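Local structure of beta-porphyranase (4AWD) at residues V49-Y54 with A316-P321; Y133-T138 with G244-D249; E181-I186 with Y289-Q294. The protein hydrolyses the sulfated red-algal polysaccharide porphyran, cutting beta-1,4 links between D-galactose and L-galactose-6-sulfate and releasing mostly a disaccharide. All coordinates share one frame; numbering follows the deposited sequence.

Contact 1: residues V49-Y54 with A316-P321; sequences VVNEDY and AYKLVP
Val-49 and Lys-318 form a hydrogen-bonded antiparallel pair where strand 46-50 pairs with strand 308-321. Lys-318 N reaches Val-49 O at 2.7 Å, and Val-49 N returns the bond to Lys-318 O with a more bent N-H...O angle of 143°. One step on, Val-50 and Tyr-317 make a non-hydrogen-bonded pair whose side chains diverge; even so, the methyl CG2 of Val-50 meets CE2 of the tyrosine ring at 3.9 Å. The hydroxyl of Tyr-317 bonds to Ala-32 O. In the beta-jelly-roll of family 16 glycoside hydrolases, this pairing joins an early strand to the last one of the chain. Asn-51 adds a further backbone bond, its N 2.8 Å from Ala-316 O but 42° above the carbonyl plane. With CG anti to the backbone N (chi1 -163°), its amide is carried across the aliphatic part of Lys-318, where ND2 lies 3.6 Å from CD. Water completes the polar link: one molecule accepts from Asn-51 ND2 and donates to Tyr-317 O, while another accepts from Lys-318 NZ and gives a weak, long bond to Asn-51 OD1. Further along, CB of Tyr-54 packs on CB of Ala-316 at 3.8 Å.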
loop_
_atom_site.group_PDB
_atom_site.type_symbol
_atom_site.label_atom_id
_atom_site.label_comp_id
_atom_site.label_asym_id
_atom_site.label_seq_id
_atom_site.Cartn_x
_atom_site.Cartn_y
_atom_site.Cartn_z
ATOM N N VAL A 49 15.497 14.983 -1.863
ATOM C CA VAL A 49 16.432 14.481 -0.876
ATOM C C VAL A 49 15.913 13.137 -0.324
ATOM O O VAL A 49 14.713 12.990 -0.035
ATOM C CB VAL A 49 16.635 15.555 0.218
ATOM C CG1 VAL A 49 16.542 14.984 1.620
ATOM C CG2 VAL A 49 17.960 16.340 -0.016
ATOM N N VAL A 50 16.802 12.150 -0.201
ATOM C CA VAL A 50 16.393 10.839 0.259
ATOM C C VAL A 50 15.773 10.955 1.658
ATOM O O VAL A 50 16.323 11.611 2.538
ATOM C CB VAL A 50 17.568 9.844 0.286
ATOM C CG1 VAL A 50 17.130 8.517 0.896
ATOM C CG2 VAL A 50 18.104 9.615 -1.092
ATOM N N ASN A 51 14.607 10.341 1.850
ATOM C CA ASN A 51 14.085 10.163 3.202
ATOM C C ASN A 51 14.482 8.769 3.678
ATOM O O ASN A 51 13.880 7.776 3.272
ATOM C CB ASN A 51 12.567 10.359 3.249
ATOM C CG ASN A 51 12.044 10.580 4.666
ATOM O OD1 ASN A 51 12.608 10.090 5.645
ATOM N ND2 ASN A 51 10.952 11.328 4.774
ATOM N N GLU A 52 15.510 8.699 4.520
ATOM C CA GLU A 52 16.114 7.413 4.884
ATOM C C GLU A 52 15.152 6.510 5.629
ATOM O O GLU A 52 15.238 5.285 5.541
ATOM C CB GLU A 52 17.373 7.618 5.709
ATOM C CG GLU A 52 18.463 8.326 4.937
ATOM C CD GLU A 52 19.713 8.599 5.753
ATOM O OE1 GLU A 52 19.850 8.042 6.868
ATOM O OE2 GLU A 52 20.569 9.368 5.260
ATOM N N ASP A 53 14.219 7.136 6.333
ATOM C CA ASP A 53 13.316 6.451 7.227
ATOM C C ASP A 53 12.355 5.502 6.515
ATOM O O ASP A 53 11.856 4.571 7.122
ATOM C CB ASP A 53 12.563 7.489 8.065
ATOM C CG ASP A 53 13.468 8.176 9.104
ATOM O OD1 ASP A 53 14.635 7.748 9.281
ATOM O OD2 ASP A 53 13.011 9.140 9.741
ATOM N N TYR A 54 12.113 5.724 5.227
ATOM C CA TYR A 54 11.160 4.895 4.476
ATOM C C TYR A 54 11.798 4.377 3.189
ATOM O O TYR A 54 11.130 4.098 2.204
ATOM C CB TYR A 54 9.863 5.683 4.223
ATOM C CG TYR A 54 9.430 6.411 5.470
ATOM C CD1 TYR A 54 8.814 5.726 6.522
ATOM C CD2 TYR A 54 9.704 7.776 5.635
ATOM C CE1 TYR A 54 8.449 6.387 7.702
ATOM C CE2 TYR A 54 9.346 8.444 6.806
ATOM C CZ TYR A 54 8.721 7.747 7.832
ATOM O OH TYR A 54 8.366 8.418 8.983
ATOM N N ALA A 316 11.878 6.571 -0.641
ATOM C CA ALA A 316 11.117 7.777 -0.307
ATOM C C ALA A 316 11.980 9.036 -0.390
ATOM O O ALA A 316 13.189 9.002 -0.120
ATOM C CB ALA A 316 10.507 7.658 1.072
ATOM N N TYR A 317 11.349 10.146 -0.753
ATOM C CA TYR A 317 12.056 11.405 -0.881
ATOM C C TYR A 317 11.291 12.568 -0.257
ATOM O O TYR A 317 10.073 12.522 -0.092
ATOM C CB TYR A 317 12.397 11.692 -2.346
ATOM C CG TYR A 317 13.163 10.568 -3.023
ATOM C CD1 TYR A 317 12.495 9.450 -3.530
ATOM C CD2 TYR A 317 14.546 10.610 -3.141
ATOM C CE1 TYR A 317 13.178 8.414 -4.139
ATOM C CE2 TYR A 317 15.243 9.570 -3.764
ATOM C CZ TYR A 317 14.545 8.479 -4.255
ATOM O OH TYR A 317 15.205 7.445 -4.860
ATOM N N LYS A 318 12.055 13.593 0.108
ATOM C CA LYS A 318 11.566 14.858 0.634
ATOM C C LYS A 318 12.021 16.002 -0.250
ATOM O O LYS A 318 13.111 15.965 -0.821
ATOM C CB LYS A 318 12.168 15.090 2.020
ATOM C CG LYS A 318 11.189 15.051 3.166
ATOM C CD LYS A 318 11.923 14.742 4.482
ATOM C CE LYS A 318 13.282 15.448 4.580
ATOM N NZ LYS A 318 14.018 15.056 5.820
ATOM N N LEU A 319 11.197 17.033 -0.346
ATOM C CA LEU A 319 11.630 18.273 -0.965
ATOM C C LEU A 319 12.275 19.191 0.068
ATOM O O LEU A 319 11.753 19.395 1.167
ATOM C CB LEU A 319 10.471 18.987 -1.642
ATOM C CG LEU A 319 10.052 18.457 -3.008
ATOM C CD1 LEU A 319 8.791 19.178 -3.415
ATOM C CD2 LEU A 319 11.149 18.661 -4.048
ATOM N N VAL A 320 13.411 19.754 -0.319
ATOM C CA VAL A 320 14.178 20.655 0.523
ATOM C C VAL A 320 14.583 21.869 -0.336
ATOM O O VAL A 320 14.794 21.717 -1.543
ATOM C CB VAL A 320 15.387 19.882 1.119
ATOM C CG1 VAL A 320 16.703 20.592 0.927
ATOM C CG2 VAL A 320 15.141 19.510 2.578
ATOM N N PRO A 321 14.663 23.079 0.267
ATOM C CA PRO A 321 15.153 24.221 -0.528
ATOM C C PRO A 321 16.611 24.013 -0.914
ATOM O O PRO A 321 17.402 23.536 -0.090
ATOM C CB PRO A 321 15.005 25.418 0.421
ATOM C CG PRO A 321 14.059 24.946 1.514
ATOM C CD PRO A 321 14.324 23.474 1.647
HETATM O O HOH W 1 9.028 11.898 2.374
HETATM O O HOH W 2 13.708 12.737 7.594
#

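Contact 2: residues Y133-T138 with G244-D249; sequences YGYYET and GCWWVD
Tyr-133 meets two quite different partners: the edge of its ring is driven T-shaped into the face of the Trp-247 five-membered ring, planes at 90° and centroids 5.2 Å apart, while Asp-249 CA lies over one of its own faces as a CH-pi contact, 3.8 Å from the centroid. This unusual end closes a regular antiparallel pairing in the jelly-roll sandwich, strand 134-141 against 241-249. A classic beta bulge, in which Val-248 and Asp-249 both face Thr-252, sits at the same end, where the Asp-249 backbone meets the tyrosine face. Next to it, Gly-134 and Trp-247 exchange two backbone bonds, the shorter being Trp-247 N to Gly-134 O at 2.7 Å; the glycine adopts phi 151° and psi -163°, a backbone conformation that leaves no room for a side chain beside the preceding carbonyl. Tyr-136 and Cys-245 form the second hydrogen-bonded pair, their side chains directed with that of Trp-247 to the face packed by Leu-177 and Ile-179 of strand 168-182. On the other face, the Tyr-135 ring lies over Cys-245 O, and its edge carbon CD2 meets CB of Trp-246 at 3.6 Å. Glu-137 extends past Gly-244, with OE1 bonded to His-35 and OE2, 3.4 Å from Gly-244 CA, accepting from Tyr-135 OH at 2.6 Å from above the carboxylate plane.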
loop_
_atom_site.group_PDB
_atom_site.type_symbol
_atom_site.label_atom_id
_atom_site.label_comp_id
_atom_site.label_asym_id
_atom_site.label_seq_id
_atom_site.Cartn_x
_atom_site.Cartn_y
_atom_site.Cartn_z
ATOM N N TYR A 133 4.468 14.935 2.918
ATOM C CA TYR A 133 4.623 15.402 1.528
ATOM C C TYR A 133 6.005 15.040 1.031
ATOM O O TYR A 133 7.005 15.155 1.768
ATOM C CB TYR A 133 4.371 16.911 1.375
ATOM C CG TYR A 133 3.138 17.401 2.105
ATOM C CD1 TYR A 133 1.930 16.719 2.002
ATOM C CD2 TYR A 133 3.188 18.520 2.932
ATOM C CE1 TYR A 133 0.809 17.148 2.677
ATOM C CE2 TYR A 133 2.048 18.963 3.609
ATOM C CZ TYR A 133 0.870 18.264 3.466
ATOM O OH TYR A 133 -0.252 18.655 4.130
ATOM N N GLY A 134 6.047 14.574 -0.209
ATOM C CA GLY A 134 7.239 13.942 -0.733
ATOM C C GLY A 134 6.879 12.924 -1.788
ATOM O O GLY A 134 5.764 12.938 -2.329
ATOM N N TYR A 135 7.830 12.047 -2.079
ATOM C CA TYR A 135 7.703 11.075 -3.154
ATOM C C TYR A 135 8.016 9.667 -2.638
ATOM O O TYR A 135 8.971 9.450 -1.878
ATOM C CB TYR A 135 8.626 11.447 -4.321
ATOM C CG TYR A 135 8.376 10.666 -5.590
ATOM C CD1 TYR A 135 9.008 9.442 -5.815
ATOM C CD2 TYR A 135 7.499 11.144 -6.559
ATOM C CE1 TYR A 135 8.777 8.698 -6.991
ATOM C CE2 TYR A 135 7.265 10.424 -7.742
ATOM C CZ TYR A 135 7.901 9.195 -7.944
ATOM O OH TYR A 135 7.673 8.482 -9.095
ATOM N N TYR A 136 7.191 8.715 -3.049
ATOM C CA TYR A 136 7.245 7.359 -2.531
ATOM C C TYR A 136 7.079 6.408 -3.696
ATOM O O TYR A 136 6.223 6.622 -4.558
ATOM C CB TYR A 136 6.125 7.166 -1.509
ATOM C CG TYR A 136 6.245 8.135 -0.349
ATOM C CD1 TYR A 136 6.996 7.810 0.792
ATOM C CD2 TYR A 136 5.626 9.373 -0.398
ATOM C CE1 TYR A 136 7.133 8.698 1.831
ATOM C CE2 TYR A 136 5.749 10.271 0.654
ATOM C CZ TYR A 136 6.503 9.924 1.761
ATOM O OH TYR A 136 6.619 10.832 2.786
ATOM N N GLU A 137 7.886 5.354 -3.728
ATOM C CA GLU A 137 7.921 4.498 -4.904
ATOM C C GLU A 137 8.468 3.130 -4.561
ATOM O O GLU A 137 9.343 3.006 -3.698
ATOM C CB GLU A 137 8.802 5.141 -5.985
ATOM C CG GLU A 137 8.710 4.463 -7.353
ATOM C CD GLU A 137 9.030 5.396 -8.500
ATOM O OE1 GLU A 137 10.229 5.625 -8.781
ATOM O OE2 GLU A 137 8.069 5.904 -9.114
ATOM N N THR A 138 7.976 2.110 -5.260
ATOM C CA THR A 138 8.529 0.777 -5.148
ATOM C C THR A 138 8.661 0.141 -6.526
ATOM O O THR A 138 7.908 0.477 -7.451
ATOM C CB THR A 138 7.677 -0.128 -4.205
ATOM O OG1 THR A 138 8.372 -1.357 -3.978
ATOM C CG2 THR A 138 6.310 -0.439 -4.789
ATOM N N GLY A 244 4.703 4.655 -8.105
ATOM C CA GLY A 244 5.124 5.801 -7.333
ATOM C C GLY A 244 4.083 6.875 -7.155
ATOM O O GLY A 244 3.171 7.059 -7.968
ATOM N N CYS A 245 4.232 7.584 -6.057
ATOM C CA CYS A 245 3.354 8.668 -5.745
ATOM C C CYS A 245 4.177 9.904 -5.413
ATOM O O CYS A 245 5.148 9.821 -4.648
ATOM C CB CYS A 245 2.540 8.309 -4.520
ATOM S SG CYS A 245 1.434 9.598 -4.111
ATOM N N TRP A 246 3.784 11.038 -5.989
ATOM C CA TRP A 246 4.229 12.324 -5.490
ATOM C C TRP A 246 3.103 12.885 -4.632
ATOM O O TRP A 246 2.104 13.393 -5.141
ATOM C CB TRP A 246 4.570 13.298 -6.622
ATOM C CG TRP A 246 5.109 14.621 -6.136
ATOM C CD1 TRP A 246 5.159 15.074 -4.839
ATOM C CD2 TRP A 246 5.658 15.673 -6.942
ATOM N NE1 TRP A 246 5.717 16.334 -4.795
ATOM C CE2 TRP A 246 6.026 16.724 -6.070
ATOM C CE3 TRP A 246 5.878 15.827 -8.317
ATOM C CZ2 TRP A 246 6.601 17.918 -6.533
ATOM C CZ3 TRP A 246 6.455 17.008 -8.775
ATOM C CH2 TRP A 246 6.808 18.040 -7.883
ATOM N N TRP A 247 3.258 12.775 -3.324
ATOM C CA TRP A 247 2.270 13.331 -2.415
ATOM C C TRP A 247 2.615 14.819 -2.286
ATOM O O TRP A 247 3.482 15.199 -1.508
ATOM C CB TRP A 247 2.300 12.565 -1.092
ATOM C CG TRP A 247 1.283 12.986 -0.066
ATOM C CD1 TRP A 247 0.278 13.914 -0.211
ATOM C CD2 TRP A 247 1.154 12.461 1.263
ATOM N NE1 TRP A 247 -0.444 14.004 0.950
ATOM C CE2 TRP A 247 0.069 13.129 1.870
ATOM C CE3 TRP A 247 1.861 11.496 2.001
ATOM C CZ2 TRP A 247 -0.332 12.864 3.175
ATOM C CZ3 TRP A 247 1.461 11.228 3.305
ATOM C CH2 TRP A 247 0.372 11.912 3.880
ATOM N N VAL A 248 1.956 15.643 -3.099
ATOM C CA VAL A 248 2.390 17.030 -3.314
ATOM C C VAL A 248 2.045 17.938 -2.146
ATOM O O VAL A 248 2.890 18.718 -1.701
ATOM C CB VAL A 248 1.782 17.640 -4.595
ATOM C CG1 VAL A 248 2.230 19.121 -4.758
ATOM C CG2 VAL A 248 2.143 16.807 -5.809
ATOM N N ASP A 249 0.802 17.841 -1.675
ATOM C CA ASP A 249 0.296 18.627 -0.537
ATOM C C ASP A 249 -0.958 17.974 0.028
ATOM O O ASP A 249 -1.297 16.849 -0.334
ATOM C CB ASP A 249 0.009 20.098 -0.918
ATOM C CG ASP A 249 -0.949 20.227 -2.084
ATOM O OD1 ASP A 249 -1.929 19.459 -2.169
ATOM O OD2 ASP A 249 -0.713 21.100 -2.943
#

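Contact 3: residues E181-I186 with Y289-Q294; sequences ETMGII and YDWEKQ
Tyr-289 OH donates to Glu-181 OE1 over 2.6 Å, meeting the carboxylate oxygen on its anti lone pair, the one turned away from OE2. The two side chains approach at a slant, with carboxylate and ring planes 46° apart. On the glutamate, CG is anti to the carbonyl carbon (chi1 -60°) and the chain runs straight on, which carries the carboxylate out to the phenol. This bond probably helps to position the carboxylate. Met-183 is built differently: its CG stands between the backbone N and the carbonyl carbon (chi1 62°), and a bend at chi3 turns the methyl back toward the loop. There CE enters near the plane of the Tyr-289 ring, at its edge, 3.4 Å from CD2, and also touches CH2 of Trp-291 at 3.7 Å. Residues 289 to 292 make a type I beta turn, closed by Glu-292 N to Tyr-289 O, and the Trp-291 indole folds back so that CZ2 lies over a face of Tyr-289. CG of Glu-292 lies 3.8 Å from Met-183 SD. Its carboxylate then serves backbone N-H groups: OE1 takes Gln-294 N at 3.1 Å, while OE2 accepts from Arg-187 and Ser-188, linking the loop to the chain just past Ile-186. Glu-181 is the probable proton donor and Glu-176 the probable nucleophile, the two glutamates that bound the signature motif of the GH16 active site.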
loop_
_atom_site.group_PDB
_atom_site.type_symbol
_atom_site.label_atom_id
_atom_site.label_comp_id
_atom_site.label_asym_id
_atom_site.label_seq_id
_atom_site.Cartn_x
_atom_site.Cartn_y
_atom_site.Cartn_z
ATOM N N GLU A 181 -2.451 -1.263 -5.928
ATOM C CA GLU A 181 -3.045 -2.568 -5.646
ATOM C C GLU A 181 -3.109 -3.333 -6.960
ATOM O O GLU A 181 -3.535 -2.779 -7.965
ATOM C CB GLU A 181 -4.468 -2.418 -5.099
ATOM C CG GLU A 181 -4.614 -1.635 -3.809
ATOM C CD GLU A 181 -6.059 -1.509 -3.377
ATOM O OE1 GLU A 181 -6.643 -2.529 -2.939
ATOM O OE2 GLU A 181 -6.629 -0.399 -3.485
ATOM N N THR A 182 -2.647 -4.584 -6.974
ATOM C CA THR A 182 -2.940 -5.520 -8.078
ATOM C C THR A 182 -3.023 -6.919 -7.492
ATOM O O THR A 182 -2.741 -7.100 -6.298
ATOM C CB THR A 182 -1.832 -5.631 -9.105
ATOM O OG1 THR A 182 -0.585 -5.374 -8.457
ATOM C CG2 THR A 182 -2.040 -4.712 -10.254
ATOM N N MET A 183 -3.396 -7.889 -8.321
ATOM C CA MET A 183 -3.123 -9.290 -8.048
ATOM C C MET A 183 -2.682 -9.906 -9.371
ATOM O O MET A 183 -3.024 -9.381 -10.428
ATOM C CB MET A 183 -4.343 -10.017 -7.459
ATOM C CG MET A 183 -5.568 -10.074 -8.348
ATOM S SD MET A 183 -6.944 -10.980 -7.600
ATOM C CE MET A 183 -7.417 -9.907 -6.235
ATOM N N GLY A 184 -1.923 -10.994 -9.318
ATOM C CA GLY A 184 -1.355 -11.547 -10.526
ATOM C C GLY A 184 -2.324 -12.318 -11.402
ATOM O O GLY A 184 -2.166 -12.344 -12.634
ATOM N N ILE A 185 -3.296 -12.979 -10.774
ATOM C CA ILE A 185 -4.307 -13.766 -11.496
ATOM C C ILE A 185 -5.708 -13.217 -11.230
ATOM O O ILE A 185 -6.047 -12.886 -10.086
ATOM C CB ILE A 185 -4.302 -15.264 -11.075
ATOM C CG1 ILE A 185 -2.934 -15.917 -11.333
ATOM C CG2 ILE A 185 -5.451 -16.020 -11.778
ATOM C CD1 ILE A 185 -2.758 -17.316 -10.667
ATOM N N ILE A 186 -6.513 -13.146 -12.284
ATOM C CA ILE A 186 -7.893 -12.690 -12.191
ATOM C C ILE A 186 -8.847 -13.871 -12.429
ATOM O O ILE A 186 -8.791 -14.500 -13.489
ATOM C CB ILE A 186 -8.173 -11.578 -13.234
ATOM C CG1 ILE A 186 -7.227 -10.374 -13.049
ATOM C CG2 ILE A 186 -9.631 -11.146 -13.172
ATOM C CD1 ILE A 186 -7.279 -9.692 -11.661
ATOM N N TYR A 289 -9.214 -10.434 -0.915
ATOM C CA TYR A 289 -10.358 -9.508 -1.124
ATOM C C TYR A 289 -11.675 -10.265 -1.215
ATOM O O TYR A 289 -11.724 -11.343 -1.812
ATOM C CB TYR A 289 -10.227 -8.776 -2.443
ATOM C CG TYR A 289 -9.087 -7.796 -2.586
ATOM C CD1 TYR A 289 -9.046 -6.619 -1.839
ATOM C CD2 TYR A 289 -8.085 -8.017 -3.530
ATOM C CE1 TYR A 289 -8.016 -5.707 -2.001
ATOM C CE2 TYR A 289 -7.058 -7.130 -3.695
ATOM C CZ TYR A 289 -7.018 -5.971 -2.936
ATOM O OH TYR A 289 -5.978 -5.082 -3.133
ATOM N N ASP A 290 -12.751 -9.683 -0.674
ATOM C CA ASP A 290 -14.078 -10.322 -0.687
ATOM C C ASP A 290 -14.644 -10.446 -2.096
ATOM O O ASP A 290 -15.502 -11.304 -2.365
ATOM C CB ASP A 290 -15.078 -9.552 0.181
ATOM C CG ASP A 290 -14.697 -9.540 1.642
ATOM O OD1 ASP A 290 -13.845 -10.377 2.050
ATOM O OD2 ASP A 290 -15.264 -8.691 2.389
ATOM N N TRP A 291 -14.172 -9.590 -2.997
ATOM C CA TRP A 291 -14.666 -9.599 -4.379
ATOM C C TRP A 291 -13.892 -10.569 -5.260
ATOM O O TRP A 291 -14.181 -10.697 -6.449
ATOM C CB TRP A 291 -14.689 -8.199 -4.969
ATOM C CG TRP A 291 -13.428 -7.403 -4.775
ATOM C CD1 TRP A 291 -13.206 -6.461 -3.820
ATOM C CD2 TRP A 291 -12.231 -7.459 -5.573
ATOM N NE1 TRP A 291 -11.948 -5.920 -3.969
ATOM C CE2 TRP A 291 -11.329 -6.518 -5.035
ATOM C CE3 TRP A 291 -11.839 -8.208 -6.691
ATOM C CZ2 TRP A 291 -10.044 -6.307 -5.579
ATOM C CZ3 TRP A 291 -10.562 -8.012 -7.221
ATOM C CH2 TRP A 291 -9.680 -7.064 -6.666
ATOM N N GLU A 292 -12.922 -11.267 -4.672
ATOM C CA GLU A 292 -12.213 -12.350 -5.362
ATOM C C GLU A 292 -12.173 -13.572 -4.451
ATOM O O GLU A 292 -11.166 -13.854 -3.806
ATOM C CB GLU A 292 -10.797 -11.920 -5.797
ATOM C CG GLU A 292 -9.974 -12.972 -6.549
ATOM C CD GLU A 292 -10.715 -13.649 -7.711
ATOM O OE1 GLU A 292 -11.393 -14.671 -7.455
ATOM O OE2 GLU A 292 -10.588 -13.198 -8.885
ATOM N N LYS A 293 -13.289 -14.292 -4.414
ATOM C CA LYS A 293 -13.447 -15.419 -3.509
ATOM C C LYS A 293 -12.729 -16.686 -3.962
ATOM O O LYS A 293 -12.717 -17.672 -3.230
ATOM C CB LYS A 293 -14.934 -15.689 -3.237
ATOM N N GLN A 294 -12.124 -16.680 -5.144
ATOM C CA GLN A 294 -11.268 -17.808 -5.538
ATOM C C GLN A 294 -9.838 -17.581 -5.054
ATOM O O GLN A 294 -8.897 -17.380 -5.846
ATOM C CB GLN A 294 -11.331 -18.093 -7.041
ATOM C CG GLN A 294 -12.751 -18.406 -7.501
ATOM C CD GLN A 294 -12.833 -18.771 -8.958
ATOM O OE1 GLN A 294 -12.013 -19.553 -9.462
ATOM N NE2 GLN A 294 -13.840 -18.222 -9.655
#

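Contacts 1 and 2 belong to one run of neighbouring strands: 308-321 lies between 46-50 and 134-141, and Tyr-317 N probably bonds to Tyr-135 O at 2.7 Å, while Ala-316 CB packs on the Tyr-136 ring. Both are backbone pairings, yet contact 2 is buried and dominated by aromatic rings, whereas contact 1 is partly buried and adds water-mediated links to its backbone bonds. Contact 3, also partly buried, lies on the opposite side of the chain's centre, its centre about 26 Å from that of contact 2 and 33 Å from that of contact 1. It joins a strand end to a loop mainly through side chains, at the probable catalytic site.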